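Local atomic coordinates of YHR177W (Saccharomyces cerevisiae, PDB entry 4M8B), a protein that binds DNA through its WOPR domain, the part held in this chain, and probably acts as a transcription regulator. Residues R32-R37 / S60-W65; L81-Y86 / L118-F123. All blocks are in the same frame, centred on the assembly; numbering follows the deposited sequence. Where two conformers were deposited one is given.

Contacts 1 and 2 illustrate how a DNA-binding domain combines irregular loops with regular strands. In contact 1, loop residues 32-37 and 60-65 meet in a partly buried place, where one side-chain-to-backbone hydrogen bond, two isoleucines and a tryptophan join two segments that form no strand pairing. Contact 2, 81-86 with 118-123, is buried and lies nearer the centre of the chain; there a ladder of backbone hydrogen bonds does the joining. The two hold different elements, and their centres lie about 18 Å apart. Both nevertheless end at the same duplex: contact 1 reaches both DNA strands, contact 2 the nucleotides of chain A that follow DG9.

Contact 1: R32-R37 / S60-W65. With nucleotides of chain A; nucleotides of chain B.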
loop_
_atom_site.group_PDB
_atom_site.type_symbol
_atom_site.label_atom_id
_atom_site.label_comp_id
_atom_site.label_asym_id
_atom_site.label_seq_id
_atom_site.Cartn_x
_atom_site.Cartn_y
_atom_site.Cartn_z
ATOM N N ARG C 32 -4.642 -7.541 11.970
ATOM C CA ARG C 32 -3.372 -8.189 12.268
ATOM C C ARG C 32 -2.259 -7.804 11.298
ATOM O O ARG C 32 -2.432 -7.866 10.079
ATOM C CB ARG C 32 -3.551 -9.708 12.340
ATOM C CG ARG C 32 -4.413 -10.145 13.522
ATOM C CD ARG C 32 -4.473 -11.654 13.664
ATOM N NE ARG C 32 -5.097 -12.286 12.507
ATOM C CZ ARG C 32 -6.409 -12.406 12.336
ATOM N NH1 ARG C 32 -7.247 -11.931 13.250
ATOM N NH2 ARG C 32 -6.884 -13.000 11.250
ATOM N N CYS C 33 -1.120 -7.389 11.843
ATOM C CA CYS C 33 0.019 -7.005 11.019
ATOM C C CYS C 33 0.758 -8.233 10.492
ATOM O O CYS C 33 0.528 -9.351 10.952
ATOM C CB CYS C 33 0.970 -6.101 11.807
ATOM S SG CYS C 33 1.494 -6.764 13.406
ATOM N N ILE C 34 1.637 -8.016 9.518
ATOM C CA ILE C 34 2.462 -9.085 8.963
ATOM C C ILE C 34 3.675 -9.261 9.877
ATOM O O ILE C 34 4.400 -8.303 10.149
ATOM C CB ILE C 34 2.934 -8.752 7.538
ATOM C CG1 ILE C 34 1.759 -8.823 6.561
ATOM C CG2 ILE C 34 4.025 -9.714 7.098
ATOM C CD1 ILE C 34 1.289 -10.231 6.269
ATOM N N GLU C 35 3.895 -10.479 10.361
ATOM C CA GLU C 35 4.922 -10.711 11.376
ATOM C C GLU C 35 6.229 -11.292 10.828
ATOM O O GLU C 35 7.253 -11.290 11.508
ATOM C CB GLU C 35 4.365 -11.590 12.498
ATOM C CG GLU C 35 3.193 -10.960 13.233
ATOM C CD GLU C 35 2.617 -11.860 14.307
ATOM O OE1 GLU C 35 2.674 -13.097 14.142
ATOM O OE2 GLU C 35 2.106 -11.329 15.318
ATOM N N ARG C 36 6.188 -11.785 9.594
ATOM C CA ARG C 36 7.372 -12.343 8.954
ATOM C C ARG C 36 7.293 -12.160 7.445
ATOM O O ARG C 36 6.206 -12.058 6.882
ATOM C CB ARG C 36 7.512 -13.834 9.274
ATOM C CG ARG C 36 6.417 -14.693 8.657
ATOM C CD ARG C 36 6.865 -16.130 8.464
ATOM N NE ARG C 36 5.780 -16.968 7.956
ATOM C CZ ARG C 36 5.425 -17.042 6.677
ATOM N NH1 ARG C 36 6.070 -16.329 5.768
ATOM N NH2 ARG C 36 4.425 -17.828 6.307
ATOM N N ARG C 37 8.450 -12.132 6.792
ATOM C CA ARG C 37 8.495 -12.015 5.342
ATOM C C ARG C 37 7.825 -13.215 4.696
ATOM O O ARG C 37 8.038 -14.351 5.118
ATOM C CB ARG C 37 9.939 -11.907 4.847
ATOM C CG ARG C 37 10.055 -11.655 3.346
ATOM C CD ARG C 37 11.467 -11.262 2.959
ATOM N NE ARG C 37 11.978 -10.188 3.804
ATOM C CZ ARG C 37 11.841 -8.894 3.535
ATOM N NH1 ARG C 37 11.208 -8.509 2.437
ATOM N NH2 ARG C 37 12.342 -7.989 4.364
ATOM N N SER C 60 9.123 -7.005 13.060
ATOM C CA SER C 60 9.066 -8.012 12.004
ATOM C C SER C 60 10.398 -8.176 11.287
ATOM O O SER C 60 10.661 -9.216 10.686
ATOM C CB SER C 60 7.972 -7.676 10.989
ATOM O OG SER C 60 8.313 -6.531 10.224
ATOM N N GLY C 61 11.232 -7.144 11.344
ATOM C CA GLY C 61 12.522 -7.185 10.681
ATOM C C GLY C 61 12.437 -6.877 9.198
ATOM O O GLY C 61 13.416 -7.030 8.469
ATOM N N ILE C 62 11.262 -6.442 8.750
ATOM C CA ILE C 62 11.077 -6.040 7.362
ATOM C C ILE C 62 11.265 -4.534 7.218
ATOM O O ILE C 62 10.575 -3.749 7.871
ATOM C CB ILE C 62 9.679 -6.419 6.838
ATOM C CG1 ILE C 62 9.417 -7.909 7.048
ATOM C CG2 ILE C 62 9.549 -6.070 5.366
ATOM C CD1 ILE C 62 8.059 -8.360 6.573
ATOM N N LYS C 63 12.205 -4.136 6.366
ATOM C CA LYS C 63 12.457 -2.724 6.101
ATOM C C LYS C 63 12.013 -2.360 4.693
ATOM O O LYS C 63 11.660 -1.214 4.420
ATOM C CB LYS C 63 13.937 -2.400 6.283
ATOM C CG LYS C 63 14.438 -2.613 7.694
ATOM C CD LYS C 63 15.934 -2.383 7.783
ATOM C CE LYS C 63 16.452 -2.713 9.171
ATOM N NZ LYS C 63 17.938 -2.692 9.218
ATOM N N ARG C 64 12.039 -3.347 3.804
ATOM C CA ARG C 64 11.548 -3.174 2.445
ATOM C C ARG C 64 10.651 -4.342 2.049
ATOM O O ARG C 64 11.026 -5.504 2.191
ATOM C CB ARG C 64 12.710 -3.053 1.462
ATOM C CG ARG C 64 13.748 -2.017 1.844
ATOM C CD ARG C 64 14.795 -1.888 0.758
ATOM N NE ARG C 64 15.919 -1.050 1.164
ATOM C CZ ARG C 64 17.001 -0.850 0.418
ATOM N NH1 ARG C 64 17.098 -1.426 -0.772
ATOM N NH2 ARG C 64 17.981 -0.074 0.862
ATOM N N TRP C 65 9.465 -4.019 1.547
ATOM C CA TRP C 65 8.475 -5.020 1.178
ATOM C C TRP C 65 8.791 -5.583 -0.205
ATOM O O TRP C 65 8.943 -4.829 -1.166
ATOM C CB TRP C 65 7.084 -4.381 1.196
ATOM C CG TRP C 65 5.948 -5.294 0.839
ATOM C CD1 TRP C 65 5.273 -5.335 -0.344
ATOM C CD2 TRP C 65 5.331 -6.276 1.684
ATOM N NE1 TRP C 65 4.284 -6.286 -0.295
ATOM C CE2 TRP C 65 4.302 -6.878 0.941
ATOM C CE3 TRP C 65 5.560 -6.704 2.995
ATOM C CZ2 TRP C 65 3.498 -7.888 1.464
ATOM C CZ3 TRP C 65 4.761 -7.705 3.511
ATOM C CH2 TRP C 65 3.744 -8.286 2.748
ATOM P P DG A 9 11.078 -4.320 -5.926
ATOM O OP1 DG A 9 10.177 -5.457 -5.646
ATOM O OP2 DG A 9 10.849 -3.479 -7.124
ATOM O "O5'" DG A 9 11.129 -3.370 -4.643
ATOM C "C5'" DG A 9 11.750 -3.880 -3.474
ATOM C "C4'" DG A 9 11.691 -2.903 -2.315
ATOM O "O4'" DG A 9 12.823 -1.995 -2.372
ATOM C "C3'" DG A 9 10.474 -1.999 -2.233
ATOM O "O3'" DG A 9 10.233 -1.775 -0.844
ATOM C "C2'" DG A 9 10.913 -0.759 -3.010
ATOM C "C1'" DG A 9 12.415 -0.687 -2.742
ATOM N N9 DG A 9 13.290 -0.281 -3.844
ATOM C C8 DG A 9 13.131 -0.459 -5.198
ATOM N N7 DG A 9 14.130 0.012 -5.902
ATOM C C5 DG A 9 15.012 0.524 -4.953
ATOM C C6 DG A 9 16.271 1.160 -5.097
ATOM O O6 DG A 9 16.896 1.415 -6.139
ATOM N N1 DG A 9 16.817 1.519 -3.864
ATOM C C2 DG A 9 16.219 1.292 -2.644
ATOM N N2 DG A 9 16.862 1.690 -1.537
ATOM N N3 DG A 9 15.047 0.700 -2.504
ATOM C C4 DG A 9 14.506 0.346 -3.690
ATOM P P DA B 14 15.395 -5.902 4.567
ATOM O OP1 DA B 14 13.953 -5.610 4.725
ATOM O OP2 DA B 14 16.161 -6.426 5.720
ATOM O "O5'" DA B 14 15.554 -6.904 3.339
ATOM C "C5'" DA B 14 14.815 -6.620 2.170
ATOM C "C4'" DA B 14 15.299 -7.409 0.968
ATOM O "O4'" DA B 14 16.644 -7.016 0.620
ATOM C "C3'" DA B 14 15.344 -8.923 1.140
ATOM O "O3'" DA B 14 14.234 -9.443 0.405
ATOM C "C2'" DA B 14 16.720 -9.339 0.602
ATOM C "C1'" DA B 14 17.220 -8.082 -0.102
ATOM N N9 DA B 14 18.662 -7.850 -0.128
ATOM C C8 DA B 14 19.509 -7.697 0.934
ATOM N N7 DA B 14 20.756 -7.478 0.591
ATOM C C5 DA B 14 20.719 -7.476 -0.792
ATOM C C6 DA B 14 21.715 -7.297 -1.766
ATOM N N6 DA B 14 22.999 -7.070 -1.474
ATOM N N1 DA B 14 21.336 -7.356 -3.057
ATOM C C2 DA B 14 20.049 -7.579 -3.348
ATOM N N3 DA B 14 19.024 -7.765 -2.521
ATOM C C4 DA B 14 19.437 -7.700 -1.249
ATOM P P DA B 13 21.382 -2.089 4.581
ATOM O OP1 DA B 13 21.333 -1.018 5.603
ATOM O OP2 DA B 13 22.527 -3.028 4.522
ATOM O "O5'" DA B 13 20.047 -2.943 4.729
ATOM C "C5'" DA B 13 18.820 -2.238 4.780
ATOM C "C4'" DA B 13 17.766 -2.881 3.900
ATOM O "O4'" DA B 13 18.158 -2.812 2.503
ATOM C "C3'" DA B 13 17.496 -4.351 4.173
ATOM O "O3'" DA B 13 16.089 -4.552 4.041
ATOM C "C2'" DA B 13 18.327 -5.076 3.115
ATOM C "C1'" DA B 13 18.289 -4.110 1.942
ATOM N N9 DA B 13 19.471 -4.086 1.081
ATOM C C8 DA B 13 20.784 -3.941 1.436
ATOM N N7 DA B 13 21.611 -3.938 0.415
ATOM C C5 DA B 13 20.785 -4.082 -0.685
ATOM C C6 DA B 13 21.040 -4.150 -2.067
ATOM N N6 DA B 13 22.266 -4.075 -2.592
ATOM N N1 DA B 13 19.980 -4.297 -2.884
ATOM C C2 DA B 13 18.755 -4.371 -2.348
ATOM N N3 DA B 13 18.394 -4.318 -1.068
ATOM C C4 DA B 13 19.468 -4.172 -0.287
HETATM O O HOH W 1 13.519 -8.955 6.907
#
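Two loops of the WOPR DNA-binding domain join beside the duplex, where Arg-37 of 32-37 reaches along 60-65 to the backbone of Arg-64. Arg-37 NH1 donates to Arg-64 O at 3.0 Å in a nearly straight bond (169°), with the acceptor in the guanidinium plane; Thr-66 is a second partner of the same nitrogen. CG sits anti to the backbone N (chi1 -175°), and a bend at chi3 turns the guanidinium toward Arg-64. Its NH2 passes Ile-62 CG2 at 3.5 Å and donates to a water at 3.0 Å. O3' of DA14 of chain B lies over one guanidinium face.

One phosphate oxygen gathers the loop. OP1 of DA14 of chain B accepts from Lys-63 N at 2.8 Å and from Arg-64 N at 3.1 Å, while the bond from Arg-37 NH2 is weak. The loop is thus held on the phosphate chiefly by two main-chain amides, with the charge of Arg-37 probably adding attraction. Beyond it the extended Arg-64 side chain slides its guanidinium between two nucleotides, with O4' of DA13 of chain B over one face and N2 of DG9 of chain A over the other; NH1 bonds to O2 of a thymine base, a minor-groove atom.

Away from the DNA the side-chain packing is largely apolar. Ile-34 CG2 meets Ile-62 CD1 at 4.3 Å and the rim of the Trp-65 ring at CZ3, 4.2 Å away. Ser-60 OG, also hydrogen-bonded to Asn-56 O, accepts from Ile-62 N, an ST turn, just where helix 57-60 ends and Gly-61 takes positive phi.

Strand 51-56 lies against this apolar side: Phe-55 touches Ile-34, Ser-60, Ile-62 and Trp-65, Ile-34 shares backbone hydrogen bonds with Val-54, and Arg-36 turns to Glu-42 of helix 40-46.

Contact 2: L81-Y86 / L118-F123; sequences LVYREY and LLKKTF. With EDO (1,2-ethanediol), chain D; nucleotides of chain A.
Leu-81 opens the ladder as an antiparallel hydrogen-bonded pair with Thr-122: its N donates to Thr-122 O at 3.1 Å, and its O accepts from Thr-122 N at 2.9 Å. Its CD1 extends to the DNA backbone, 3.4 Å from O5' of DG11 of chain A. Val-82 faces Lys-121 in a non-hydrogen-bonded pair, on the side of the sheet that also carries Arg-84 and Leu-119.

Tyr-83 returns to the side of Leu-81 and pairs with Lys-120, its N 2.9 Å from Lys-120 O. The ring turns its edge to Lys-120 O and Thr-122 OG1, both in its plane. A water 2.7 Å from Thr-122 OG1 also donates to OP2 and O5' of DT10 of chain A, tying the strand to the phosphate. Lys-120 NZ instead forms a salt bridge with Asp-67.

Arg-84 lies alongside Leu-119, pointing the same way, with its CG 3.4 Å from Leu-119 CD2. Glu-85 N makes a weak bond to Leu-118 O at 3.3 Å. A chi1 of -171° swings the Glu-85 side chain away from its own N, and OE1, hydrogen-bonded to Thr-116, lies 3.4 Å from Leu-118 CB.

Such alternation of hydrogen-bonded and non-hydrogen-bonded pairs is the signature of an antiparallel sheet, here joining strands 80-88 and 113-128, with the face of Leu-81, Tyr-83 and Thr-122 bordering the DNA.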
loop_
_atom_site.group_PDB
_atom_site.type_symbol
_atom_site.label_atom_id
_atom_site.label_comp_id
_atom_site.label_asym_id
_atom_site.label_seq_id
_atom_site.Cartn_x
_atom_site.Cartn_y
_atom_site.Cartn_z
ATOM N N LEU C 81 3.665 6.668 -2.152
ATOM C CA LEU C 81 4.479 6.277 -3.293
ATOM C C LEU C 81 3.657 5.309 -4.136
ATOM O O LEU C 81 2.950 4.457 -3.599
ATOM C CB LEU C 81 5.790 5.629 -2.840
ATOM C CG LEU C 81 6.823 6.603 -2.272
ATOM C CD1 LEU C 81 8.099 5.886 -1.856
ATOM C CD2 LEU C 81 7.125 7.687 -3.291
ATOM N N VAL C 82 3.731 5.452 -5.454
ATOM C CA VAL C 82 2.970 4.593 -6.354
ATOM C C VAL C 82 3.882 3.869 -7.340
ATOM O O VAL C 82 4.855 4.437 -7.834
ATOM C CB VAL C 82 1.903 5.393 -7.128
ATOM C CG1 VAL C 82 1.191 4.500 -8.130
ATOM C CG2 VAL C 82 0.906 6.001 -6.166
ATOM N N TYR C 83 3.560 2.611 -7.623
ATOM C CA TYR C 83 4.345 1.813 -8.555
ATOM C C TYR C 83 3.427 1.079 -9.529
ATOM O O TYR C 83 2.289 0.753 -9.193
ATOM C CB TYR C 83 5.201 0.801 -7.795
ATOM C CG TYR C 83 6.045 1.382 -6.683
ATOM C CD1 TYR C 83 5.491 1.680 -5.447
ATOM C CD2 TYR C 83 7.402 1.605 -6.858
ATOM C CE1 TYR C 83 6.264 2.197 -4.423
ATOM C CE2 TYR C 83 8.181 2.122 -5.839
ATOM C CZ TYR C 83 7.606 2.415 -4.625
ATOM O OH TYR C 83 8.377 2.931 -3.608
ATOM N N ARG C 84 3.927 0.810 -10.731
ATOM C CA ARG C 84 3.136 0.129 -11.750
ATOM C C ARG C 84 3.789 -1.176 -12.186
ATOM O O ARG C 84 4.990 -1.218 -12.443
ATOM C CB ARG C 84 2.926 1.048 -12.955
ATOM C CG ARG C 84 2.287 2.375 -12.591
ATOM C CD ARG C 84 1.251 2.783 -13.613
ATOM N NE ARG C 84 1.864 3.310 -14.825
ATOM C CZ ARG C 84 1.292 3.279 -16.023
ATOM N NH1 ARG C 84 0.093 2.733 -16.174
ATOM N NH2 ARG C 84 1.924 3.786 -17.069
ATOM N N GLU C 85 2.999 -2.243 -12.259
ATOM C CA GLU C 85 3.517 -3.530 -12.707
ATOM C C GLU C 85 3.641 -3.560 -14.226
ATOM O O GLU C 85 2.763 -3.067 -14.938
ATOM C CB GLU C 85 2.621 -4.681 -12.246
ATOM C CG GLU C 85 3.230 -6.052 -12.510
ATOM C CD GLU C 85 2.193 -7.150 -12.648
ATOM O OE1 GLU C 85 0.985 -6.835 -12.651
ATOM O OE2 GLU C 85 2.588 -8.330 -12.758
ATOM N N TYR C 86 4.733 -4.140 -14.717
ATOM C CA TYR C 86 4.959 -4.257 -16.154
ATOM C C TYR C 86 5.508 -5.629 -16.543
ATOM O O TYR C 86 6.281 -6.235 -15.800
ATOM C CB TYR C 86 5.902 -3.152 -16.645
ATOM C CG TYR C 86 7.319 -3.260 -16.123
ATOM C CD1 TYR C 86 8.255 -4.063 -16.757
ATOM C CD2 TYR C 86 7.723 -2.549 -15.005
ATOM C CE1 TYR C 86 9.549 -4.162 -16.286
ATOM C CE2 TYR C 86 9.018 -2.641 -14.528
ATOM C CZ TYR C 86 9.926 -3.448 -15.172
ATOM O OH TYR C 86 11.216 -3.543 -14.701
ATOM N N LEU C 118 -2.158 -3.466 -12.777
ATOM C CA LEU C 118 -1.993 -3.654 -11.342
ATOM C C LEU C 118 -1.158 -2.510 -10.774
ATOM O O LEU C 118 -0.211 -2.044 -11.411
ATOM C CB LEU C 118 -1.318 -4.993 -11.044
ATOM C CG LEU C 118 -1.112 -5.311 -9.561
ATOM C CD1 LEU C 118 -2.447 -5.564 -8.878
ATOM C CD2 LEU C 118 -0.170 -6.493 -9.371
ATOM N N LEU C 119 -1.517 -2.056 -9.580
ATOM C CA LEU C 119 -0.846 -0.924 -8.957
ATOM C C LEU C 119 -0.564 -1.180 -7.479
ATOM O O LEU C 119 -1.272 -1.943 -6.822
ATOM C CB LEU C 119 -1.695 0.341 -9.112
ATOM C CG LEU C 119 -1.876 0.887 -10.529
ATOM C CD1 LEU C 119 -3.090 1.795 -10.598
ATOM C CD2 LEU C 119 -0.633 1.639 -10.961
ATOM N N LYS C 120 0.478 -0.537 -6.962
ATOM C CA LYS C 120 0.803 -0.605 -5.542
ATOM C C LYS C 120 1.082 0.791 -5.002
ATOM O O LYS C 120 1.791 1.577 -5.633
ATOM C CB LYS C 120 2.012 -1.518 -5.303
ATOM C CG LYS C 120 2.742 -1.263 -3.989
ATOM C CD LYS C 120 3.784 -2.339 -3.695
ATOM C CE LYS C 120 4.846 -2.411 -4.779
ATOM N NZ LYS C 120 5.873 -3.451 -4.478
ATOM N N LYS C 121 0.512 1.101 -3.843
ATOM C CA LYS C 121 0.814 2.358 -3.167
ATOM C C LYS C 121 1.293 2.079 -1.748
ATOM O O LYS C 121 0.797 1.168 -1.086
ATOM C CB LYS C 121 -0.392 3.303 -3.181
ATOM C CG LYS C 121 -1.565 2.857 -2.337
ATOM C CD LYS C 121 -2.840 3.566 -2.775
ATOM C CE LYS C 121 -2.627 5.060 -2.890
ATOM N NZ LYS C 121 -3.844 5.750 -3.406
ATOM N N THR C 122 2.270 2.854 -1.291
ATOM C CA THR C 122 2.902 2.597 -0.004
ATOM C C THR C 122 2.894 3.843 0.864
ATOM O O THR C 122 2.842 4.963 0.361
ATOM C CB THR C 122 4.361 2.115 -0.173
ATOM O OG1 THR C 122 5.134 3.138 -0.811
ATOM C CG2 THR C 122 4.415 0.846 -1.012
ATOM N N PHE C 123 2.955 3.632 2.173
ATOM C CA PHE C 123 2.974 4.721 3.133
ATOM C C PHE C 123 3.720 4.267 4.379
ATOM O O PHE C 123 3.549 3.136 4.833
ATOM C CB PHE C 123 1.543 5.132 3.497
ATOM C CG PHE C 123 1.466 6.299 4.439
ATOM C CD1 PHE C 123 1.581 6.114 5.808
ATOM C CD2 PHE C 123 1.270 7.582 3.956
ATOM C CE1 PHE C 123 1.510 7.188 6.677
ATOM C CE2 PHE C 123 1.198 8.663 4.820
ATOM C CZ PHE C 123 1.318 8.465 6.183
HETATM C C1 EDO D . 6.284 1.713 3.018
HETATM O O1 EDO D . 6.241 2.065 4.407
HETATM C C2 EDO D . 7.581 0.965 2.744
HETATM O O2 EDO D . 7.441 -0.401 3.153
ATOM P P DT A 10 9.057 -0.797 -0.354
ATOM O OP1 DT A 10 8.633 -1.261 0.988
ATOM O OP2 DT A 10 8.069 -0.687 -1.448
ATOM O "O5'" DT A 10 9.783 0.611 -0.182
ATOM C "C5'" DT A 10 10.831 0.720 0.767
ATOM C "C4'" DT A 10 11.480 2.099 0.766
ATOM O "O4'" DT A 10 12.387 2.234 -0.362
ATOM C "C3'" DT A 10 10.539 3.304 0.674
ATOM O "O3'" DT A 10 10.833 4.234 1.738
ATOM C "C2'" DT A 10 10.867 3.872 -0.707
ATOM C "C1'" DT A 10 12.358 3.586 -0.765
ATOM N N1 DT A 10 13.050 3.746 -2.092
ATOM C C2 DT A 10 14.327 4.290 -2.138
ATOM O O2 DT A 10 14.953 4.667 -1.158
ATOM N N3 DT A 10 14.869 4.382 -3.397
ATOM C C4 DT A 10 14.281 3.995 -4.589
ATOM O O4 DT A 10 14.864 4.126 -5.665
ATOM C C5 DT A 10 12.951 3.435 -4.466
ATOM C C7 DT A 10 12.197 2.976 -5.682
ATOM C C6 DT A 10 12.408 3.337 -3.244
ATOM P P DG A 11 9.684 5.155 2.394
ATOM O OP1 DG A 11 10.279 5.825 3.568
ATOM O OP2 DG A 11 8.467 4.334 2.581
ATOM O "O5'" DG A 11 9.377 6.262 1.284
ATOM C "C5'" DG A 11 9.908 7.589 1.379
ATOM C "C4'" DG A 11 11.369 7.675 0.962
ATOM O "O4'" DG A 11 11.602 6.894 -0.229
ATOM C "C3'" DG A 11 11.853 9.062 0.566
ATOM O "O3'" DG A 11 12.269 9.785 1.717
ATOM C "C2'" DG A 11 13.000 8.787 -0.408
ATOM C "C1'" DG A 11 12.758 7.363 -0.892
ATOM N N9 DG A 11 12.568 7.195 -2.336
ATOM C C8 DG A 11 11.453 6.706 -2.975
ATOM N N7 DG A 11 11.576 6.651 -4.276
ATOM C C5 DG A 11 12.856 7.129 -4.518
ATOM C C6 DG A 11 13.549 7.301 -5.739
ATOM O O6 DG A 11 13.162 7.058 -6.893
ATOM N N1 DG A 11 14.828 7.814 -5.532
ATOM C C2 DG A 11 15.366 8.122 -4.303
ATOM N N2 DG A 11 16.617 8.609 -4.303
ATOM N N3 DG A 11 14.725 7.964 -3.153
ATOM C C4 DG A 11 13.479 7.466 -3.335
HETATM O O HOH W 2 7.515 2.101 -1.490
#